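Local structure of putative hemin transport system, substrate-binding protein (Burkholderia cenocepacia, 5Y89) at residues V8-G13 with V33-T38; L69-A74 with T93-R98. The protein binds heme in the periplasm, probably as the substrate-binding component of a bacterial heme uptake system that hands it on for import. All blocks are in the same frame, centred on the assembly; numbering follows the deposited sequence.

In the fold
Both interactions belong to one four-stranded parallel sheet, ordered 30-35, 6-11, 69-73, 91-95, and each joins the two strands of a beta-alpha-beta unit. They come in series along the chain, 8-13 with 33-38 first and 69-74 with 93-98 second, and their centres lie about 11 Å apart. Strands 6-11 and 69-73 are neighbours, so the two contacts share the middle of the sheet: Ile-11 N lies 2.8 Å from Leu-71 O and Ile-11 O lies 2.9 Å from Ser-73 N, probably hydrogen bonds. Every strand points the same way, which carries the polar loops after their C-terminal ends to the heme side of this half of the protein.

Interaction 1 of 2, residues V8-G13 with V33-T38; sequences VIVIGG and VGADTT. With HEM (protoporphyrin IX containing Fe), chain C.
Asp-36 and Thr-38 each turn the first side-chain branch into the position between backbone N and carbonyl carbon (chi1 74° and 63°), which brings their oxygens to Gly-12 and Gly-13. Asp-36 OD1 accepts from Gly-12 N at 2.7 Å, nearly straight but from above the carboxylate plane. Asp-36 OD2 looks back to its own loop: its syn lone pair accepts from Thr-38 OG1 at 2.5 Å, and Thr-38 N closes an Asx turn. Thr-38 OG1 also receives a weak bond from Gly-13 N. The heme propionate oxygen O2D is 3.4 Å from Thr-38 OG1. Aspartate suits this place because its two oxygens bind the two loops together. Glycine fits at 12, where a CB would press against the preceding carbonyl, and at 13, where it would strike Thr-38 O.

Upstream the strands run parallel, 10° apart. Val-33 N bonds to Val-8 O at 2.7 Å, and Val-10 N to Gly-34 O. Branched Val-8, Ile-9, Val-10 and Ile-11 suit the extended chain. Val-10 CG2 meets Ala-35 CB at 3.8 Å; Gly-34, paired with Ile-9 on the same face, has no side chain to crowd Ile-9 CG1, which packs crosswise on Val-33 CG2. Gly-13 belongs to the heme site at the strands' C-terminal ends. Gly-12 N-caps helix 13-21 of the beta-alpha-beta unit, whose strand 6-11 pairs with 30-35 along one edge and 69-73 along the other.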
ATOM      1  N   VAL A   8     -13.692  -6.353 -16.886  1.00 60.03           N
ATOM      2  CA  VAL A   8     -13.047  -5.386 -16.032  1.00 58.92           C
ATOM      3  C   VAL A   8     -11.591  -5.792 -15.677  1.00 56.51           C
ATOM      4  O   VAL A   8     -11.318  -6.960 -15.366  1.00 58.20           O
ATOM      5  CB  VAL A   8     -13.789  -5.206 -14.709  1.00 59.82           C
ATOM      6  CG1 VAL A   8     -13.163  -4.054 -13.904  1.00 55.74           C
ATOM      7  CG2 VAL A   8     -15.253  -4.900 -14.960  1.00 61.87           C
ATOM      8  N   ILE A   9     -10.704  -4.793 -15.700  1.00 53.01           N
ATOM      9  CA  ILE A   9      -9.335  -4.890 -15.208  1.00 51.45           C
ATOM     10  C   ILE A   9      -9.164  -3.899 -14.069  1.00 51.05           C
ATOM     11  O   ILE A   9      -9.556  -2.731 -14.176  1.00 51.21           O
ATOM     12  CB  ILE A   9      -8.313  -4.592 -16.322  1.00 48.94           C
ATOM     13  CG1 ILE A   9      -8.301  -5.709 -17.305  1.00 48.62           C
ATOM     14  CG2 ILE A   9      -6.887  -4.464 -15.750  1.00 49.65           C
ATOM     15  CD1 ILE A   9      -7.570  -5.366 -18.580  1.00 50.23           C
ATOM     16  N   VAL A  10      -8.537  -4.357 -12.984  1.00 52.19           N
ATOM     17  CA  VAL A  10      -8.237  -3.486 -11.822  1.00 53.38           C
ATOM     18  C   VAL A  10      -6.716  -3.265 -11.713  1.00 51.47           C
ATOM     19  O   VAL A  10      -5.932  -4.206 -11.847  1.00 49.43           O
ATOM     20  CB  VAL A  10      -8.742  -4.038 -10.471  1.00 55.88           C
ATOM     21  CG1 VAL A  10     -10.249  -4.147 -10.485  1.00 60.42           C
ATOM     22  CG2 VAL A  10      -8.195  -5.425 -10.187  1.00 59.55           C
ATOM     23  N   ILE A  11      -6.326  -2.020 -11.462  1.00 49.51           N
ATOM     24  CA  ILE A  11      -4.958  -1.626 -11.323  1.00 48.07           C
ATOM     25  C   ILE A  11      -4.798  -0.946  -9.964  1.00 49.18           C
ATOM     26  O   ILE A  11      -5.310   0.185  -9.757  1.00 50.26           O
ATOM     27  CB  ILE A  11      -4.484  -0.619 -12.400  1.00 45.33           C
ATOM     28  CG1 ILE A  11      -4.776  -1.088 -13.782  1.00 42.19           C
ATOM     29  CG2 ILE A  11      -2.983  -0.339 -12.235  1.00 43.68           C
ATOM     30  CD1 ILE A  11      -4.077  -2.353 -14.212  1.00 43.43           C
ATOM     31  N   GLY A  12      -4.096  -1.635  -9.063  1.00 48.94           N
ATOM     32  CA  GLY A  12      -3.966  -1.210  -7.683  1.00 51.51           C
ATOM     33  C   GLY A  12      -4.599  -2.244  -6.767  1.00 54.87           C
ATOM     34  O   GLY A  12      -5.840  -2.411  -6.748  1.00 50.97           O
ATOM     35  N   GLY A  13      -3.757  -2.906  -5.974  1.00 53.31           N
ATOM     36  CA  GLY A  13      -4.216  -4.015  -5.148  1.00 57.00           C
ATOM     37  C   GLY A  13      -5.414  -3.753  -4.247  1.00 56.93           C
ATOM     38  O   GLY A  13      -6.226  -4.647  -4.014  1.00 54.26           O
ATOM     39  N   VAL A  33     -11.459  -9.692 -15.231  1.00 63.47           N
ATOM     40  CA  VAL A  33     -10.688 -10.552 -16.153  1.00 64.03           C
ATOM     41  C   VAL A  33      -9.181 -10.413 -15.999  1.00 61.68           C
ATOM     42  O   VAL A  33      -8.448 -11.198 -16.586  1.00 60.79           O
ATOM     43  CB  VAL A  33     -11.026 -10.262 -17.635  1.00 63.04           C
ATOM     44  CG1 VAL A  33     -12.431 -10.777 -17.979  1.00 65.69           C
ATOM     45  CG2 VAL A  33     -10.897  -8.743 -17.950  1.00 60.68           C
ATOM     46  N   GLY A  34      -8.724  -9.354 -15.304  1.00 58.24           N
ATOM     47  CA  GLY A  34      -7.305  -9.161 -15.113  1.00 56.45           C
ATOM     48  C   GLY A  34      -6.967  -8.121 -14.094  1.00 53.06           C
ATOM     49  O   GLY A  34      -7.823  -7.377 -13.652  1.00 55.11           O
ATOM     50  N   ALA A  35      -5.700  -8.057 -13.747  1.00 50.81           N
ATOM     51  CA  ALA A  35      -5.209  -7.147 -12.710  1.00 50.65           C
ATOM     52  C   ALA A  35      -3.715  -6.873 -12.907  1.00 50.31           C
ATOM     53  O   ALA A  35      -3.102  -7.471 -13.767  1.00 48.50           O
ATOM     54  CB  ALA A  35      -5.451  -7.742 -11.357  1.00 52.25           C
ATOM     55  N   ASP A  36      -3.167  -5.929 -12.151  1.00 49.68           N
ATOM     56  CA  ASP A  36      -1.732  -5.721 -12.122  1.00 49.55           C
ATOM     57  C   ASP A  36      -1.135  -6.561 -10.967  1.00 49.66           C
ATOM     58  O   ASP A  36      -1.862  -7.071 -10.125  1.00 50.61           O
ATOM     59  CB  ASP A  36      -1.351  -4.229 -11.957  1.00 47.98           C
ATOM     60  CG  ASP A  36      -1.584  -3.753 -10.572  1.00 51.83           C
ATOM     61  OD1 ASP A  36      -2.776  -3.756 -10.124  1.00 50.66           O
ATOM     62  OD2 ASP A  36      -0.587  -3.484  -9.891  1.00 51.77           O
ATOM     63  N   THR A  37       0.187  -6.670 -10.952  1.00 45.59           N
ATOM     64  CA  THR A  37       0.904  -7.531 -10.053  1.00 47.04           C
ATOM     65  C   THR A  37       0.845  -7.127  -8.577  1.00 48.36           C
ATOM     66  O   THR A  37       1.106  -7.963  -7.756  1.00 49.92           O
ATOM     67  CB  THR A  37       2.368  -7.590 -10.450  1.00 46.53           C
ATOM     68  OG1 THR A  37       2.841  -6.245 -10.664  1.00 45.57           O
ATOM     69  CG2 THR A  37       2.533  -8.419 -11.763  1.00 46.72           C
ATOM     70  N   THR A  38       0.404  -5.901  -8.248  1.00 45.86           N
ATOM     71  CA  THR A  38       0.099  -5.565  -6.864  1.00 46.63           C
ATOM     72  C   THR A  38      -1.171  -6.242  -6.301  1.00 49.57           C
ATOM     73  O   THR A  38      -1.381  -6.264  -5.075  1.00 52.85           O
ATOM     74  CB  THR A  38      -0.064  -4.030  -6.648  1.00 46.66           C
ATOM     75  OG1 THR A  38      -1.173  -3.537  -7.418  1.00 45.77           O
ATOM     76  CG2 THR A  38       1.201  -3.311  -7.060  1.00 46.11           C
TER
HETATM   77  CHA HEM C 401       3.966   0.670  -3.724  0.50 37.97           C
HETATM   78  CHB HEM C 401       7.850   2.280  -6.108  0.50 34.85           C
HETATM   79  CHC HEM C 401       8.537  -2.140  -8.010  0.50 37.01           C
HETATM   80  CHD HEM C 401       4.754  -3.763  -5.545  0.50 39.66           C
HETATM   81  C1A HEM C 401       4.963   1.453  -4.217  0.50 37.22           C
HETATM   82  C2A HEM C 401       5.064   2.827  -3.939  0.50 37.84           C
HETATM   83  C3A HEM C 401       6.163   3.288  -4.589  0.50 36.03           C
HETATM   84  C4A HEM C 401       6.724   2.207  -5.302  0.50 35.84           C
HETATM   85  CMA HEM C 401       6.600   4.730  -4.661  0.50 35.73           C
HETATM   86  CAA HEM C 401       4.144   3.597  -3.023  0.50 39.29           C
HETATM   87  CBA HEM C 401       4.768   3.601  -1.598  0.50 41.16           C
HETATM   88  CGA HEM C 401       4.200   4.699  -0.689  0.50 42.36           C
HETATM   89  O1A HEM C 401       3.259   5.487  -1.065  0.50 41.31           O
HETATM   90  O2A HEM C 401       4.677   4.792   0.487  0.50 41.57           O
HETATM   91  C1B HEM C 401       8.442   1.167  -6.727  0.50 35.33           C
HETATM   92  C2B HEM C 401       9.589   1.269  -7.601  0.50 34.72           C
HETATM   93  C3B HEM C 401       9.844   0.028  -8.140  0.50 36.48           C
HETATM   94  C4B HEM C 401       8.692  -0.811  -7.641  0.50 37.17           C
HETATM   95  CMB HEM C 401      10.472   2.490  -7.760  0.50 34.67           C
HETATM   96  CAB HEM C 401      10.962  -0.421  -9.070  0.50 37.52           C
HETATM   97  CBB HEM C 401      11.878   0.408  -9.652  0.50 35.95           C
HETATM   98  C1C HEM C 401       7.534  -2.980  -7.569  0.50 38.23           C
HETATM   99  C2C HEM C 401       7.296  -4.329  -8.010  0.50 39.46           C
HETATM  100  C3C HEM C 401       6.211  -4.750  -7.242  0.50 40.22           C
HETATM  101  C4C HEM C 401       5.846  -3.681  -6.381  0.50 39.23           C
HETATM  102  CMC HEM C 401       8.045  -5.133  -9.064  0.50 39.30           C
HETATM  103  CAC HEM C 401       5.431  -6.011  -7.233  0.50 40.86           C
HETATM  104  CBC HEM C 401       5.751  -6.957  -8.059  0.50 41.74           C
HETATM  105  C1D HEM C 401       4.280  -2.668  -4.841  0.50 39.88           C
HETATM  106  C2D HEM C 401       3.143  -2.807  -3.894  0.50 39.89           C
HETATM  107  C3D HEM C 401       2.894  -1.587  -3.455  0.50 39.25           C
HETATM  108  C4D HEM C 401       3.926  -0.707  -4.050  0.50 39.09           C
HETATM  109  CMD HEM C 401       2.358  -4.062  -3.608  0.50 40.97           C
HETATM  110  CAD HEM C 401       1.809  -1.177  -2.485  0.50 41.22           C
HETATM  111  CBD HEM C 401       0.394  -1.388  -3.031  0.50 41.55           C
HETATM  112  CGD HEM C 401       0.165  -0.653  -4.339  0.50 41.35           C
HETATM  113  O1D HEM C 401       0.905   0.326  -4.679  0.50 38.00           O
HETATM  114  O2D HEM C 401      -0.776  -1.040  -5.092  0.50 40.11           O
HETATM  115  NA  HEM C 401       5.912   1.106  -5.169  0.50 37.44           N
HETATM  116  NB  HEM C 401       7.857  -0.002  -6.937  0.50 36.94           N
HETATM  117  NC  HEM C 401       6.544  -2.609  -6.760  0.50 37.21           N
HETATM  118  ND  HEM C 401       4.657  -1.381  -4.978  0.50 38.53           N
HETATM  119 FE   HEM C 401       6.144  -0.768  -5.948  0.50 38.50          FE

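Interaction 2 of 2, residues L69-A74 with T93-R98; sequences LVLASA and TTFDER
Ser-73 and Glu-97 meet just where the two strands give way to loops: Ser-73 OG donates to Glu-97 OE2 at 2.7 Å, meeting the anti lone pair of that oxygen. Glutamate has the reach for this, its chain bending at chi2 (-69°) to bring OE2 to the serine hydroxyl. Beside this pair, Ala-74 N bonds to Phe-95 O at 2.8 Å, and the small CB of Ala-74 fits against that same carbonyl oxygen.

Further back, Thr-93 N reaches Val-70 O, Ala-72 N reaches Thr-93 O and Phe-95 N reaches Ala-72 O, the parallel pairing of a beta-alpha-beta unit (strand 69-73, helix 79-87, strand 91-95). Leu-71 CD2 lies alongside Thr-93 CB at 4.0 Å, and Leu-71 CB approaches Phe-95 CE1. The Phe-95 ring turns its edge to Ala-72 O, 3.7 Å from Phe-95 CD1, and touches Val-111 of helix 101-115, which gives the large aromatic an apolar cover.

Outside this shell, Ser-73 OG also accepts from Glu-75 N, while Lys-107 makes a salt bridge to Glu-97 OE1. The Glu-97 side chain lies about 6 Å from the bound heme. With a lysine on one oxygen and a serine hydroxyl on the other, its carboxylate is probably kept ionised and fixed in its rotation.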
ATOM      1  N   LEU A  69     -13.670  -1.930 -19.104  1.00 59.15           N
ATOM      2  CA  LEU A  69     -13.606  -1.015 -17.981  1.00 59.15           C
ATOM      3  C   LEU A  69     -12.317  -1.252 -17.214  1.00 55.86           C
ATOM      4  O   LEU A  69     -11.929  -2.397 -16.970  1.00 54.05           O
ATOM      5  CB  LEU A  69     -14.804  -1.171 -17.068  1.00 61.31           C
ATOM      6  CG  LEU A  69     -14.840  -0.324 -15.780  1.00 64.18           C
ATOM      7  CD1 LEU A  69     -14.873   1.166 -16.078  1.00 64.51           C
ATOM      8  CD2 LEU A  69     -16.067  -0.698 -14.940  1.00 67.18           C
ATOM      9  N   VAL A  70     -11.668  -0.156 -16.845  1.00 53.77           N
ATOM     10  CA  VAL A  70     -10.487  -0.232 -15.968  1.00 53.16           C
ATOM     11  C   VAL A  70     -10.749   0.617 -14.716  1.00 53.97           C
ATOM     12  O   VAL A  70     -11.145   1.801 -14.800  1.00 52.13           O
ATOM     13  CB  VAL A  70      -9.233   0.271 -16.674  1.00 49.84           C
ATOM     14  CG1 VAL A  70      -8.026   0.281 -15.716  1.00 50.94           C
ATOM     15  CG2 VAL A  70      -8.902  -0.630 -17.859  1.00 50.56           C
ATOM     16  N   LEU A  71     -10.566  -0.012 -13.578  1.00 53.72           N
ATOM     17  CA  LEU A  71     -10.577   0.682 -12.298  1.00 53.34           C
ATOM     18  C   LEU A  71      -9.098   0.845 -11.876  1.00 54.20           C
ATOM     19  O   LEU A  71      -8.390  -0.162 -11.708  1.00 55.44           O
ATOM     20  CB  LEU A  71     -11.318  -0.141 -11.265  1.00 53.93           C
ATOM     21  CG  LEU A  71     -12.768  -0.561 -11.635  1.00 55.94           C
ATOM     22  CD1 LEU A  71     -13.383  -1.329 -10.462  1.00 57.15           C
ATOM     23  CD2 LEU A  71     -13.606   0.648 -11.989  1.00 57.01           C
ATOM     24  N   ALA A  72      -8.642   2.098 -11.706  1.00 52.53           N
ATOM     25  CA  ALA A  72      -7.223   2.389 -11.589  1.00 49.98           C
ATOM     26  C   ALA A  72      -6.884   3.360 -10.457  1.00 48.81           C
ATOM     27  O   ALA A  72      -7.522   4.387 -10.304  1.00 48.52           O
ATOM     28  CB  ALA A  72      -6.708   2.934 -12.909  1.00 48.03           C
ATOM     29  N   SER A  73      -5.881   3.005  -9.660  1.00 48.60           N
ATOM     30  CA  SER A  73      -5.277   3.946  -8.737  1.00 48.38           C
ATOM     31  C   SER A  73      -4.758   5.160  -9.492  1.00 48.39           C
ATOM     32  O   SER A  73      -4.282   5.066 -10.627  1.00 46.09           O
ATOM     33  CB  SER A  73      -4.095   3.307  -8.000  1.00 49.98           C
ATOM     34  OG  SER A  73      -3.291   4.309  -7.298  1.00 49.43           O
ATOM     35  N   ALA A  74      -4.860   6.318  -8.850  1.00 50.23           N
ATOM     36  CA  ALA A  74      -4.265   7.574  -9.361  1.00 48.98           C
ATOM     37  C   ALA A  74      -2.770   7.454  -9.508  1.00 46.73           C
ATOM     38  O   ALA A  74      -2.220   8.179 -10.315  1.00 45.50           O
ATOM     39  CB  ALA A  74      -4.615   8.801  -8.464  1.00 46.44           C
ATOM     40  N   THR A  93     -11.821   4.562 -14.777  1.00 55.13           N
ATOM     41  CA  THR A  93     -12.303   5.245 -13.600  1.00 55.58           C
ATOM     42  C   THR A  93     -11.180   5.237 -12.563  1.00 57.51           C
ATOM     43  O   THR A  93     -10.703   4.181 -12.150  1.00 56.49           O
ATOM     44  CB  THR A  93     -13.580   4.544 -13.074  1.00 56.82           C
ATOM     45  OG1 THR A  93     -14.585   4.516 -14.114  1.00 56.45           O
ATOM     46  CG2 THR A  93     -14.157   5.275 -11.845  1.00 56.15           C
ATOM     47  N   THR A  94     -10.781   6.428 -12.136  1.00 59.02           N
ATOM     48  CA  THR A  94      -9.559   6.660 -11.347  1.00 57.11           C
ATOM     49  C   THR A  94      -9.888   6.978  -9.908  1.00 57.50           C
ATOM     50  O   THR A  94     -10.838   7.688  -9.636  1.00 54.17           O
ATOM     51  CB  THR A  94      -8.757   7.805 -11.967  1.00 57.59           C
ATOM     52  OG1 THR A  94      -8.420   7.394 -13.307  1.00 60.92           O
ATOM     53  CG2 THR A  94      -7.420   8.012 -11.226  1.00 60.36           C
ATOM     54  N   PHE A  95      -9.101   6.438  -8.981  1.00 56.35           N
ATOM     55  CA  PHE A  95      -9.317   6.657  -7.525  1.00 56.98           C
ATOM     56  C   PHE A  95      -8.134   7.366  -6.888  1.00 54.17           C
ATOM     57  O   PHE A  95      -6.975   6.997  -7.158  1.00 56.52           O
ATOM     58  CB  PHE A  95      -9.545   5.321  -6.839  1.00 58.81           C
ATOM     59  CG  PHE A  95     -10.777   4.619  -7.309  1.00 59.75           C
ATOM     60  CD1 PHE A  95     -10.767   3.898  -8.519  1.00 58.91           C
ATOM     61  CD2 PHE A  95     -11.944   4.674  -6.584  1.00 61.30           C
ATOM     62  CE1 PHE A  95     -11.887   3.264  -8.985  1.00 59.02           C
ATOM     63  CE2 PHE A  95     -13.104   4.043  -7.066  1.00 62.96           C
ATOM     64  CZ  PHE A  95     -13.072   3.325  -8.251  1.00 62.37           C
ATOM     65  N   ASP A  96      -8.394   8.364  -6.052  1.00 56.05           N
ATOM     66  CA  ASP A  96      -7.343   9.169  -5.475  1.00 57.68           C
ATOM     67  C   ASP A  96      -6.518   8.308  -4.510  1.00 57.14           C
ATOM     68  O   ASP A  96      -7.003   7.290  -3.969  1.00 55.94           O
ATOM     69  CB  ASP A  96      -7.877  10.434  -4.777  1.00 61.88           C
ATOM     70  CG  ASP A  96      -8.486  10.157  -3.346  1.00 66.16           C
ATOM     71  OD1 ASP A  96      -7.800   9.626  -2.422  1.00 63.11           O
ATOM     72  OD2 ASP A  96      -9.691  10.512  -3.154  1.00 68.60           O
ATOM     73  N   GLU A  97      -5.251   8.702  -4.349  1.00 55.31           N
ATOM     74  CA  GLU A  97      -4.370   8.076  -3.379  1.00 54.50           C
ATOM     75  C   GLU A  97      -3.887   9.138  -2.417  1.00 55.02           C
ATOM     76  O   GLU A  97      -2.712   9.303  -2.200  1.00 50.66           O
ATOM     77  CB  GLU A  97      -3.168   7.419  -4.007  1.00 51.01           C
ATOM     78  CG  GLU A  97      -3.466   6.215  -4.838  1.00 54.02           C
ATOM     79  CD  GLU A  97      -3.956   4.966  -4.090  1.00 53.09           C
ATOM     80  OE1 GLU A  97      -4.122   5.010  -2.863  1.00 52.59           O
ATOM     81  OE2 GLU A  97      -4.197   3.944  -4.790  1.00 50.88           O
ATOM     82  N   ARG A  98      -4.817   9.784  -1.760  1.00 56.37           N
ATOM     83  CA  ARG A  98      -4.496  10.739  -0.717  1.00 63.90           C
ATOM     84  C   ARG A  98      -4.042  10.146   0.636  1.00 62.69           C
ATOM     85  O   ARG A  98      -3.781  10.886   1.548  1.00 69.49           O
ATOM     86  CB  ARG A  98      -5.668  11.708  -0.490  1.00 68.52           C
ATOM     87  CG  ARG A  98      -5.810  12.717  -1.602  1.00 73.16           C
ATOM     88  CD  ARG A  98      -7.093  13.550  -1.451  1.00 86.08           C
ATOM     89  NE  ARG A  98      -7.718  13.666  -2.780  1.00 97.76           N
ATOM     90  CZ  ARG A  98      -9.014  13.903  -3.038  1.00102.38           C
ATOM     91  NH1 ARG A  98      -9.901  14.091  -2.050  1.00103.35           N
ATOM     92  NH2 ARG A  98      -9.422  14.002  -4.315  1.00 98.91           N
TER